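Local coordinates for protein F420-dependent methylenetetrahydromethanopterin dehydrogenase (Methanopyrus kandleri, PDB 1QV9) that catalyses the reversible, coenzyme F420-dependent interconversion of methylene- and methenyl-tetrahydromethanopterin in methanogenesis from carbon dioxide, working as a homohexamer built as a trimer of dimers, at residues I7-G12 with R36-S41; G12-S17 with G71-A76; R30-F35 with L164-K169; P93-G98 with D177-V182. All blocks are in the same frame, centred on the assembly; numbering follows the deposited sequence.

Contact 1 (I7-G12 with R36-S41)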
loop_
_atom_site.group_PDB
_atom_site.type_symbol
_atom_site.label_atom_id
_atom_site.label_comp_id
_atom_site.label_asym_id
_atom_site.label_seq_id
_atom_site.Cartn_x
_atom_site.Cartn_y
_atom_site.Cartn_z
ATOM N N ILE A 7 -14.031 7.343 -39.817
ATOM C CA ILE A 7 -12.638 7.798 -39.838
ATOM C C ILE A 7 -12.458 8.558 -38.538
ATOM O O ILE A 7 -13.338 9.317 -38.137
ATOM C CB ILE A 7 -12.350 8.765 -41.008
ATOM C CG1 ILE A 7 -12.546 8.054 -42.354
ATOM C CG2 ILE A 7 -10.882 9.313 -40.911
ATOM C CD1 ILE A 7 -12.407 8.978 -43.561
ATOM N N PHE A 8 -11.333 8.337 -37.869
ATOM C CA PHE A 8 -11.007 9.036 -36.625
ATOM C C PHE A 8 -9.822 9.936 -36.920
ATOM O O PHE A 8 -8.862 9.492 -37.539
ATOM C CB PHE A 8 -10.619 8.046 -35.520
ATOM C CG PHE A 8 -11.785 7.241 -35.012
ATOM C CD1 PHE A 8 -12.204 6.088 -35.678
ATOM C CD2 PHE A 8 -12.464 7.646 -33.856
ATOM C CE1 PHE A 8 -13.290 5.329 -35.196
ATOM C CE2 PHE A 8 -13.563 6.880 -33.358
ATOM C CZ PHE A 8 -13.964 5.719 -34.040
ATOM N N ILE A 9 -9.877 11.196 -36.487
ATOM C CA ILE A 9 -8.761 12.128 -36.718
ATOM C C ILE A 9 -8.201 12.481 -35.353
ATOM O O ILE A 9 -8.954 12.887 -34.462
ATOM C CB ILE A 9 -9.248 13.409 -37.420
ATOM C CG1 ILE A 9 -10.028 13.059 -38.681
ATOM C CG2 ILE A 9 -8.067 14.326 -37.731
ATOM C CD1 ILE A 9 -10.782 14.288 -39.281
ATOM N N LYS A 10 -6.877 12.353 -35.179
ATOM C CA LYS A 10 -6.250 12.603 -33.884
ATOM C C LYS A 10 -5.156 13.653 -34.010
ATOM O O LYS A 10 -4.139 13.425 -34.686
ATOM C CB LYS A 10 -5.624 11.298 -33.307
ATOM C CG LYS A 10 -6.620 10.156 -33.131
ATOM C CD LYS A 10 -6.017 8.936 -32.435
ATOM C CE LYS A 10 -7.068 7.814 -32.362
ATOM N NZ LYS A 10 -6.671 6.729 -31.425
ATOM N N CYS A 11 -5.375 14.808 -33.376
ATOM C CA CYS A 11 -4.405 15.904 -33.366
ATOM C C CYS A 11 -4.239 16.356 -31.927
ATOM O O CYS A 11 -5.229 16.757 -31.275
ATOM C CB CYS A 11 -4.889 17.064 -34.233
ATOM S SG CYS A 11 -5.098 16.657 -35.983
ATOM N N GLY A 12 -3.007 16.339 -31.412
ATOM C CA GLY A 12 -2.806 16.671 -30.016
ATOM C C GLY A 12 -3.125 15.397 -29.247
ATOM O O GLY A 12 -3.455 14.389 -29.874
ATOM N N ARG A 36 -10.652 3.877 -40.224
ATOM C CA ARG A 36 -9.398 4.440 -40.695
ATOM C C ARG A 36 -9.061 5.491 -39.637
ATOM O O ARG A 36 -9.953 6.165 -39.128
ATOM C CB ARG A 36 -9.531 5.115 -42.055
ATOM C CG ARG A 36 -9.840 4.151 -43.218
ATOM C CD ARG A 36 -8.686 3.137 -43.416
ATOM N NE ARG A 36 -9.025 2.247 -44.528
ATOM C CZ ARG A 36 -9.679 1.105 -44.404
ATOM N NH1 ARG A 36 -9.938 0.405 -45.500
ATOM N NH2 ARG A 36 -10.040 0.653 -43.204
ATOM N N VAL A 37 -7.792 5.598 -39.269
ATOM C CA VAL A 37 -7.348 6.576 -38.270
ATOM C C VAL A 37 -6.241 7.411 -38.893
ATOM O O VAL A 37 -5.319 6.859 -39.497
ATOM C CB VAL A 37 -6.840 5.866 -36.990
ATOM C CG1 VAL A 37 -6.420 6.910 -35.929
ATOM C CG2 VAL A 37 -7.917 4.974 -36.449
ATOM N N VAL A 38 -6.303 8.740 -38.762
ATOM C CA VAL A 38 -5.270 9.585 -39.366
ATOM C C VAL A 38 -5.003 10.767 -38.451
ATOM O O VAL A 38 -5.859 11.129 -37.652
ATOM C CB VAL A 38 -5.689 10.123 -40.750
ATOM C CG1 VAL A 38 -5.941 8.960 -41.689
ATOM C CG2 VAL A 38 -6.946 11.027 -40.629
ATOM N N GLY A 39 -3.815 11.371 -38.536
ATOM C CA GLY A 39 -3.562 12.491 -37.663
ATOM C C GLY A 39 -2.163 13.015 -37.858
ATOM O O GLY A 39 -1.415 12.513 -38.708
ATOM N N THR A 40 -1.840 14.031 -37.076
ATOM C CA THR A 40 -0.532 14.686 -37.127
ATOM C C THR A 40 0.190 14.558 -35.785
ATOM O O THR A 40 0.937 15.452 -35.376
ATOM C CB THR A 40 -0.683 16.192 -37.453
ATOM O OG1 THR A 40 -1.620 16.773 -36.550
ATOM C CG2 THR A 40 -1.165 16.389 -38.883
ATOM N N SER A 41 -0.055 13.456 -35.087
ATOM C CA SER A 41 0.551 13.202 -33.802
ATOM C C SER A 41 0.183 14.312 -32.806
ATOM O O SER A 41 -0.976 14.778 -32.810
ATOM C CB SER A 41 2.090 13.038 -33.980
ATOM O OG SER A 41 2.666 12.560 -32.775
HETATM O O HOH W 1 -2.033 11.429 -34.785
HETATM O O HOH W 2 -2.311 12.100 -31.496
#
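F8 and V37 lie side by side on one face of two neighbouring parallel strands, 7-10 and 36-39, the pair joined by the first beta-alpha-beta unit of the alpha/beta domain. The backbone hydrogen bonds alternate as parallel pairing demands: F8 N to R36 O, V38 N to F8 O and K10 N to V38 O, each 2.9 Å. On the F8 face, K10 has CG beside its backbone N (chi1 -58°) and is extended from there on, which carries its CE across the V37 side chain to 3.7 Å from V37 CG1. Its NZ ends in a salt bridge with D21. The other V37 methyl, CG2, approaches F8 CB at 4.2 Å, while the ring of F8 leads away and meets F35 edge-to-face. On the reverse face, V38 crosses I9 obliquely, its CG2 touching I7 CG2 and lying 4.2 Å from I9 CG1. This side is covered by helix 46-63, which packs on I9 and V38. At G39 a CB on this backbone would collide with K10 O, so only glycine fits. The sheet continues past V37-G39 through antiparallel pairing with a strand of the second subunit. Past the strands the pairing becomes irregular: T40 N reaches K10 O only weakly, a water donates to K10 O and accepts from S41 N at 2.8 Å, and the last direct bond runs from G12 N to S41 O.

Contact 2 (G12-S17 with G71-A76)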
loop_
_atom_site.group_PDB
_atom_site.type_symbol
_atom_site.label_atom_id
_atom_site.label_comp_id
_atom_site.label_asym_id
_atom_site.label_seq_id
_atom_site.Cartn_x
_atom_site.Cartn_y
_atom_site.Cartn_z
ATOM N N GLY A 12 -3.007 16.339 -31.412
ATOM C CA GLY A 12 -2.806 16.671 -30.016
ATOM C C GLY A 12 -3.125 15.397 -29.247
ATOM O O GLY A 12 -3.455 14.389 -29.874
ATOM N N ASN A 13 -3.024 15.400 -27.931
ATOM C CA ASN A 13 -3.371 14.149 -27.244
ATOM C C ASN A 13 -4.232 14.357 -26.022
ATOM O O ASN A 13 -3.988 15.242 -25.199
ATOM C CB ASN A 13 -2.117 13.382 -26.841
ATOM C CG ASN A 13 -2.436 11.974 -26.323
ATOM O OD1 ASN A 13 -3.099 11.162 -27.013
ATOM N ND2 ASN A 13 -1.995 11.687 -25.101
ATOM N N LEU A 14 -5.243 13.517 -25.928
ATOM C CA LEU A 14 -6.168 13.496 -24.822
ATOM C C LEU A 14 -6.271 12.005 -24.503
ATOM O O LEU A 14 -6.101 11.158 -25.390
ATOM C CB LEU A 14 -7.545 14.021 -25.302
ATOM C CG LEU A 14 -8.343 15.075 -24.545
ATOM C CD1 LEU A 14 -7.453 16.195 -24.050
ATOM C CD2 LEU A 14 -9.440 15.586 -25.468
ATOM N N GLY A 15 -6.517 11.675 -23.241
ATOM C CA GLY A 15 -6.668 10.278 -22.920
ATOM C C GLY A 15 -7.801 9.644 -23.704
ATOM O O GLY A 15 -7.695 8.520 -24.178
ATOM N N THR A 16 -8.909 10.358 -23.880
ATOM C CA THR A 16 -10.027 9.746 -24.585
ATOM C C THR A 16 -9.738 9.577 -26.074
ATOM O O THR A 16 -10.175 8.603 -26.682
ATOM C CB THR A 16 -11.324 10.579 -24.361
ATOM O OG1 THR A 16 -11.534 10.700 -22.948
ATOM C CG2 THR A 16 -12.566 9.870 -24.985
ATOM N N SER A 17 -8.985 10.503 -26.662
ATOM C CA SER A 17 -8.716 10.368 -28.090
ATOM C C SER A 17 -7.734 9.224 -28.358
ATOM O O SER A 17 -7.775 8.611 -29.424
ATOM C CB SER A 17 -8.277 11.705 -28.697
ATOM O OG SER A 17 -7.080 12.188 -28.128
ATOM N N GLY A 71 -10.740 14.030 -32.501
ATOM C CA GLY A 71 -10.474 14.027 -31.065
ATOM C C GLY A 71 -9.139 14.703 -30.747
ATOM O O GLY A 71 -8.149 14.503 -31.464
ATOM N N GLY A 72 -9.118 15.499 -29.685
ATOM C CA GLY A 72 -7.896 16.152 -29.271
ATOM C C GLY A 72 -8.245 17.235 -28.283
ATOM O O GLY A 72 -9.442 17.532 -28.087
ATOM N N PRO A 73 -7.238 17.833 -27.635
ATOM C CA PRO A 73 -7.511 18.876 -26.661
ATOM C C PRO A 73 -8.158 20.133 -27.234
ATOM O O PRO A 73 -8.031 20.448 -28.431
ATOM C CB PRO A 73 -6.126 19.212 -26.104
ATOM C CG PRO A 73 -5.292 17.987 -26.407
ATOM C CD PRO A 73 -5.795 17.556 -27.735
ATOM N N ASN A 74 -8.868 20.805 -26.333
ATOM C CA ASN A 74 -9.494 22.109 -26.565
ATOM C C ASN A 74 -10.150 22.468 -27.898
ATOM O O ASN A 74 -9.564 23.113 -28.739
ATOM C CB ASN A 74 -8.469 23.187 -26.221
ATOM C CG ASN A 74 -9.105 24.544 -26.020
ATOM O OD1 ASN A 74 -10.318 24.720 -26.214
ATOM N ND2 ASN A 74 -8.296 25.510 -25.618
ATOM N N PRO A 75 -11.392 22.045 -28.093
ATOM C CA PRO A 75 -12.136 22.339 -29.315
ATOM C C PRO A 75 -12.208 23.844 -29.631
ATOM O O PRO A 75 -12.503 24.217 -30.749
ATOM C CB PRO A 75 -13.523 21.779 -29.007
ATOM C CG PRO A 75 -13.200 20.592 -28.133
ATOM C CD PRO A 75 -12.097 21.049 -27.254
ATOM N N ALA A 76 -11.928 24.687 -28.635
ATOM C CA ALA A 76 -11.999 26.140 -28.847
ATOM C C ALA A 76 -10.702 26.778 -29.339
ATOM O O ALA A 76 -10.704 27.935 -29.762
ATOM C CB ALA A 76 -12.467 26.834 -27.568
HETATM O O HOH W 3 -5.878 13.230 -30.223
#
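P73 and L14 pack together where two loops leave the C-terminal ends of parallel strands 4-10 and 67-71, the edge at which alpha/beta folds commonly place their functional loops. The P73 ring has the most surface buried here. Its CG lies 3.3 Å from N13 O and 3.7 Å from L14 CD1, while its CD rests over the backbone of G12, whose missing side chain makes room for it. L14, at the N-cap position of helix 15-19, slides past the ring in the opposite direction and splits its two methyls: CD1 takes P73, and CD2 reaches the peptide of G72, 3.3 Å from G72 O. Cutting L14 back to an alanine removes both methyls, and is likely to leave a gap beside the P73 ring and the G72 peptide. S17 packs CB against the G71 backbone, 3.7 Å from G71 C, where a side chain on G71 would clash. The S17 chi1 of 62° turns OG between its own N and carbonyl carbon, toward a bridging water. That water accepts from S17 OG at 2.6 Å and donates to G12 O and to G71 O, the latter at 2.9 Å.

Contact 3 (R30-F35 with L164-K169)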
loop_
_atom_site.group_PDB
_atom_site.type_symbol
_atom_site.label_atom_id
_atom_site.label_comp_id
_atom_site.label_asym_id
_atom_site.label_seq_id
_atom_site.Cartn_x
_atom_site.Cartn_y
_atom_site.Cartn_z
ATOM N N ARG A 30 -14.617 -7.778 -34.511
ATOM C CA ARG A 30 -15.939 -7.329 -34.929
ATOM C C ARG A 30 -16.030 -7.364 -36.446
ATOM O O ARG A 30 -15.205 -6.782 -37.153
ATOM C CB ARG A 30 -16.253 -5.902 -34.480
ATOM C CG ARG A 30 -16.862 -5.798 -33.122
ATOM C CD ARG A 30 -17.198 -4.351 -32.788
ATOM N NE ARG A 30 -18.485 -3.893 -33.324
ATOM C CZ ARG A 30 -19.103 -2.792 -32.908
ATOM N NH1 ARG A 30 -20.285 -2.437 -33.419
ATOM N NH2 ARG A 30 -18.542 -2.020 -31.972
ATOM N N GLU A 31 -17.060 -8.026 -36.943
ATOM C CA GLU A 31 -17.248 -8.129 -38.379
ATOM C C GLU A 31 -18.108 -7.008 -38.943
ATOM O O GLU A 31 -18.286 -6.905 -40.153
ATOM C CB GLU A 31 -17.916 -9.474 -38.701
ATOM C CG GLU A 31 -17.335 -10.661 -37.932
ATOM C CD GLU A 31 -18.032 -11.986 -38.256
ATOM O OE1 GLU A 31 -17.486 -12.759 -39.072
ATOM O OE2 GLU A 31 -19.127 -12.256 -37.700
ATOM N N ASP A 32 -18.656 -6.162 -38.079
ATOM C CA ASP A 32 -19.541 -5.098 -38.542
ATOM C C ASP A 32 -19.015 -3.675 -38.589
ATOM O O ASP A 32 -19.797 -2.756 -38.778
ATOM C CB ASP A 32 -20.810 -5.082 -37.700
ATOM C CG ASP A 32 -20.526 -4.747 -36.240
ATOM O OD1 ASP A 32 -21.392 -4.132 -35.593
ATOM O OD2 ASP A 32 -19.435 -5.124 -35.755
ATOM N N VAL A 33 -17.709 -3.488 -38.411
ATOM C CA VAL A 33 -17.122 -2.150 -38.474
ATOM C C VAL A 33 -15.802 -2.162 -39.236
ATOM O O VAL A 33 -15.139 -3.186 -39.325
ATOM C CB VAL A 33 -16.824 -1.581 -37.044
ATOM C CG1 VAL A 33 -18.106 -1.444 -36.261
ATOM C CG2 VAL A 33 -15.819 -2.496 -36.306
ATOM N N GLU A 34 -15.429 -1.003 -39.748
ATOM C CA GLU A 34 -14.163 -0.811 -40.445
ATOM C C GLU A 34 -13.809 0.635 -40.176
ATOM O O GLU A 34 -14.636 1.520 -40.395
ATOM C CB GLU A 34 -14.320 -1.035 -41.952
ATOM C CG GLU A 34 -13.003 -0.877 -42.685
ATOM C CD GLU A 34 -13.038 -1.342 -44.138
ATOM O OE1 GLU A 34 -11.954 -1.367 -44.755
ATOM O OE2 GLU A 34 -14.123 -1.681 -44.658
ATOM N N PHE A 35 -12.593 0.871 -39.683
ATOM C CA PHE A 35 -12.169 2.235 -39.378
ATOM C C PHE A 35 -10.845 2.588 -40.036
ATOM O O PHE A 35 -10.033 1.725 -40.374
ATOM C CB PHE A 35 -11.934 2.396 -37.860
ATOM C CG PHE A 35 -13.102 2.000 -36.987
ATOM C CD1 PHE A 35 -12.900 1.315 -35.806
ATOM C CD2 PHE A 35 -14.390 2.382 -37.314
ATOM C CE1 PHE A 35 -13.984 1.010 -34.946
ATOM C CE2 PHE A 35 -15.474 2.078 -36.460
ATOM C CZ PHE A 35 -15.256 1.391 -35.279
ATOM N N LEU A 164 -24.313 5.064 -32.218
ATOM C CA LEU A 164 -24.129 5.717 -33.509
ATOM C C LEU A 164 -23.810 4.682 -34.610
ATOM O O LEU A 164 -24.266 4.813 -35.760
ATOM C CB LEU A 164 -22.995 6.742 -33.386
ATOM C CG LEU A 164 -22.960 7.875 -34.409
ATOM C CD1 LEU A 164 -24.240 8.722 -34.322
ATOM C CD2 LEU A 164 -21.713 8.730 -34.142
ATOM N N ILE A 165 -23.038 3.657 -34.262
ATOM C CA ILE A 165 -22.695 2.612 -35.213
ATOM C C ILE A 165 -23.963 1.866 -35.626
ATOM O O ILE A 165 -24.100 1.512 -36.804
ATOM C CB ILE A 165 -21.659 1.630 -34.635
ATOM C CG1 ILE A 165 -20.286 2.319 -34.657
ATOM C CG2 ILE A 165 -21.625 0.320 -35.451
ATOM C CD1 ILE A 165 -19.277 1.660 -33.795
ATOM N N GLU A 166 -24.892 1.640 -34.693
ATOM C CA GLU A 166 -26.108 0.940 -35.103
ATOM C C GLU A 166 -26.893 1.775 -36.118
ATOM O O GLU A 166 -27.433 1.226 -37.093
ATOM C CB GLU A 166 -26.947 0.563 -33.884
ATOM C CG GLU A 166 -26.340 -0.630 -33.144
ATOM C CD GLU A 166 -26.052 -1.821 -34.070
ATOM O OE1 GLU A 166 -27.022 -2.385 -34.642
ATOM O OE2 GLU A 166 -24.864 -2.200 -34.233
ATOM N N LYS A 167 -26.946 3.090 -35.910
ATOM C CA LYS A 167 -27.626 3.984 -36.853
ATOM C C LYS A 167 -26.883 4.112 -38.195
ATOM O O LYS A 167 -27.491 4.281 -39.263
ATOM C CB LYS A 167 -27.765 5.362 -36.232
ATOM C CG LYS A 167 -28.579 5.301 -34.972
ATOM C CD LYS A 167 -28.759 6.649 -34.348
ATOM C CE LYS A 167 -29.645 6.512 -33.102
ATOM N NZ LYS A 167 -29.743 7.773 -32.310
ATOM N N ALA A 168 -25.559 4.083 -38.136
ATOM C CA ALA A 168 -24.728 4.170 -39.337
ATOM C C ALA A 168 -25.059 2.997 -40.266
ATOM O O ALA A 168 -25.063 3.146 -41.499
ATOM C CB ALA A 168 -23.245 4.124 -38.944
ATOM N N LYS A 169 -25.346 1.838 -39.677
ATOM C CA LYS A 169 -25.645 0.642 -40.459
ATOM C C LYS A 169 -26.885 0.789 -41.305
ATOM O O LYS A 169 -27.009 0.152 -42.352
ATOM C CB LYS A 169 -25.797 -0.564 -39.548
ATOM C CG LYS A 169 -24.477 -1.040 -38.987
ATOM C CD LYS A 169 -24.739 -2.172 -38.048
ATOM C CE LYS A 169 -23.516 -2.536 -37.267
ATOM N NZ LYS A 169 -23.861 -3.679 -36.384
HETATM O O HOH W 4 -22.789 -0.884 -32.524
#
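D32 and K169 meet in a salt bridge, K169 NZ to D32 OD1 at 2.6 Å, that ties the residue just before strand 33-39 to the last turns of helix 153-169. The close-packed part lies beside it, around I165. Its CG2 touches V33 CG1 at 4.0 Å and R30 NH1 at 3.7 Å, while its CD1 comes to the edge of the F35 ring. V33 CG1 covers one face of the R30 guanidinium. On its other side the contact is polar: R30 and D32 are still buried, and it opens to solvent at E166 and, partly, K169. R30 grips D32 side-on, NE to OD2 and NH1 to OD1, with both carboxylate oxygens close to the guanidinium plane; its NH2 turns to L24 O and D162. The lysine uses the anti lone pair of OD1, leaving the syn side to R30. K169 NZ also holds E166 OE2 at 2.8 Å, and a water joins that oxygen to R30 NH1. Replacing D32 with an asparagine would probably leave R30 and K169 without the negative charge that sits between them. This four-residue salt-bridge network probably keeps D32 and E166 ionised although D32 OD1 and E166 OE2 are only 4.2 Å apart.

Contact 4 (P93-G98 with D177-V182)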
loop_
_atom_site.group_PDB
_atom_site.type_symbol
_atom_site.label_atom_id
_atom_site.label_comp_id
_atom_site.label_asym_id
_atom_site.label_seq_id
_atom_site.Cartn_x
_atom_site.Cartn_y
_atom_site.Cartn_z
ATOM N N PRO A 93 -21.507 13.250 -41.200
ATOM C CA PRO A 93 -21.897 13.483 -39.791
ATOM C C PRO A 93 -20.605 13.388 -38.994
ATOM O O PRO A 93 -19.804 12.472 -39.223
ATOM C CB PRO A 93 -22.831 12.324 -39.494
ATOM C CG PRO A 93 -23.514 12.113 -40.839
ATOM C CD PRO A 93 -22.310 12.163 -41.792
ATOM N N ALA A 94 -20.400 14.323 -38.073
ATOM C CA ALA A 94 -19.145 14.354 -37.309
ATOM C C ALA A 94 -19.353 14.608 -35.822
ATOM O O ALA A 94 -20.313 15.285 -35.413
ATOM C CB ALA A 94 -18.233 15.443 -37.899
ATOM N N VAL A 95 -18.401 14.118 -35.029
ATOM C CA VAL A 95 -18.421 14.236 -33.580
ATOM C C VAL A 95 -17.066 14.727 -33.128
ATOM O O VAL A 95 -16.037 14.271 -33.650
ATOM C CB VAL A 95 -18.658 12.846 -32.909
ATOM C CG1 VAL A 95 -18.616 12.975 -31.356
ATOM C CG2 VAL A 95 -20.001 12.266 -33.377
ATOM N N ILE A 96 -17.065 15.671 -32.197
ATOM C CA ILE A 96 -15.844 16.220 -31.638
ATOM C C ILE A 96 -15.633 15.643 -30.238
ATOM O O ILE A 96 -16.519 15.742 -29.385
ATOM C CB ILE A 96 -15.957 17.783 -31.500
ATOM C CG1 ILE A 96 -16.273 18.432 -32.855
ATOM C CG2 ILE A 96 -14.671 18.383 -30.958
ATOM C CD1 ILE A 96 -15.285 18.124 -33.953
ATOM N N ILE A 97 -14.465 15.051 -29.994
ATOM C CA ILE A 97 -14.131 14.550 -28.659
ATOM C C ILE A 97 -13.160 15.567 -28.118
ATOM O O ILE A 97 -12.165 15.873 -28.773
ATOM C CB ILE A 97 -13.442 13.137 -28.736
ATOM C CG1 ILE A 97 -14.451 12.039 -29.152
ATOM C CG2 ILE A 97 -12.731 12.847 -27.422
ATOM C CD1 ILE A 97 -15.884 12.260 -28.813
ATOM N N GLY A 98 -13.461 16.111 -26.938
ATOM C CA GLY A 98 -12.620 17.117 -26.316
ATOM C C GLY A 98 -12.635 17.083 -24.803
ATOM O O GLY A 98 -13.153 16.152 -24.222
ATOM N N ASP A 177 -29.159 12.731 -33.921
ATOM C CA ASP A 177 -28.646 11.475 -33.412
ATOM C C ASP A 177 -27.236 11.651 -32.873
ATOM O O ASP A 177 -26.751 10.769 -32.160
ATOM C CB ASP A 177 -28.562 10.425 -34.522
ATOM C CG ASP A 177 -29.928 9.939 -34.971
ATOM O OD1 ASP A 177 -30.098 9.749 -36.191
ATOM O OD2 ASP A 177 -30.800 9.720 -34.098
ATOM N N LEU A 178 -26.597 12.773 -33.194
ATOM C CA LEU A 178 -25.214 12.958 -32.754
ATOM C C LEU A 178 -25.183 13.284 -31.279
ATOM O O LEU A 178 -26.010 14.048 -30.770
ATOM C CB LEU A 178 -24.539 14.038 -33.572
ATOM C CG LEU A 178 -24.462 13.700 -35.068
ATOM C CD1 LEU A 178 -23.936 14.918 -35.784
ATOM C CD2 LEU A 178 -23.582 12.471 -35.325
ATOM N N PRO A 179 -24.217 12.715 -30.552
ATOM C CA PRO A 179 -24.172 12.994 -29.118
ATOM C C PRO A 179 -23.879 14.426 -28.742
ATOM O O PRO A 179 -23.270 15.157 -29.505
ATOM C CB PRO A 179 -23.070 12.035 -28.607
ATOM C CG PRO A 179 -22.170 11.911 -29.799
ATOM C CD PRO A 179 -23.158 11.770 -30.961
ATOM N N LYS A 180 -24.378 14.823 -27.572
ATOM C CA LYS A 180 -24.130 16.126 -26.972
ATOM C C LYS A 180 -23.918 15.737 -25.502
ATOM O O LYS A 180 -24.817 15.835 -24.669
ATOM C CB LYS A 180 -25.331 17.063 -27.145
ATOM C CG LYS A 180 -25.515 17.471 -28.581
ATOM C CD LYS A 180 -26.541 18.584 -28.716
ATOM C CE LYS A 180 -27.938 18.085 -28.404
ATOM N NZ LYS A 180 -28.969 19.161 -28.682
ATOM N N LEU A 181 -22.720 15.248 -25.196
ATOM C CA LEU A 181 -22.414 14.776 -23.853
ATOM C C LEU A 181 -21.299 15.512 -23.168
ATOM O O LEU A 181 -20.292 15.831 -23.786
ATOM C CB LEU A 181 -22.016 13.296 -23.882
ATOM C CG LEU A 181 -23.037 12.262 -24.327
ATOM C CD1 LEU A 181 -22.374 10.897 -24.344
ATOM C CD2 LEU A 181 -24.247 12.263 -23.368
ATOM N N VAL A 182 -21.492 15.769 -21.879
ATOM C CA VAL A 182 -20.463 16.407 -21.067
ATOM C C VAL A 182 -20.322 15.473 -19.876
ATOM O O VAL A 182 -21.253 15.289 -19.069
ATOM C CB VAL A 182 -20.878 17.821 -20.611
ATOM C CG1 VAL A 182 -19.819 18.405 -19.746
ATOM C CG2 VAL A 182 -21.105 18.711 -21.815
#
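With CG set beside its backbone N (chi1 -62°) and the chain extended to CD1 (chi2 173°), L178 reaches strand 94-98 with both methyls, and V95, whose chi1 of 178° sets CG2 beside its backbone N, turns that methyl to L178. The two side chains slide past each other in opposite directions, bringing L178 CD2 to 4.1 Å from V95 CG2. The same leucine methyl touches P93 CB at 4.2 Å, while CD1 goes to the backbone, 3.7 Å from A94 O. L178 thus lies along the first three residues of the segment, from the loop residue P93 into the strand. P179 crosses V95 at about a right angle and touches with its CG and CD: P179 CD is 4.0 Å from V95 CG2, and P179 CG is 4.0 Å from V95 CG1. Both valine methyls are therefore occupied by the loop. No hydrogen bond joins the segments; the contact is made by apolar groups and one carbonyl oxygen. L164 of helix 153-169 packs on both V95 and L178, and I173 does so on P93 and L178, which places the leucine inside the core. Strand 115-119 lies between strands 94-99 and 180-183, and P179 touches its I117. The loop that leads into the last strand thus folds across one face of the sheet, filling the layer between parallel strands and the covering helix that characterises an alpha/beta domain.

In the fold
All four contacts are built on, or next to, the parallel sheet of one alpha/beta domain, ordered 33-39, 4-10, 67-71, 94-99, 115-119, 180-183. Contacts 1 and 2 share G12, their centres about 10 Å apart, and follow strand 4-10 into the loops at its C-terminal end. Contact 3 uses the beginning of strand 33-39, its centre about 19 Å from that of contact 1; the F8 and F35 rings link them. Contact 4, in series after contacts 1 and 2, meets contact 2 at I97 and G72 and contact 3 through L164 and the K167-D177 salt bridge. Helix 153-169 packs on the sheet in contacts 3 and 4; contacts 1, 2 and 3 reach the second subunit, most extensively contact 1.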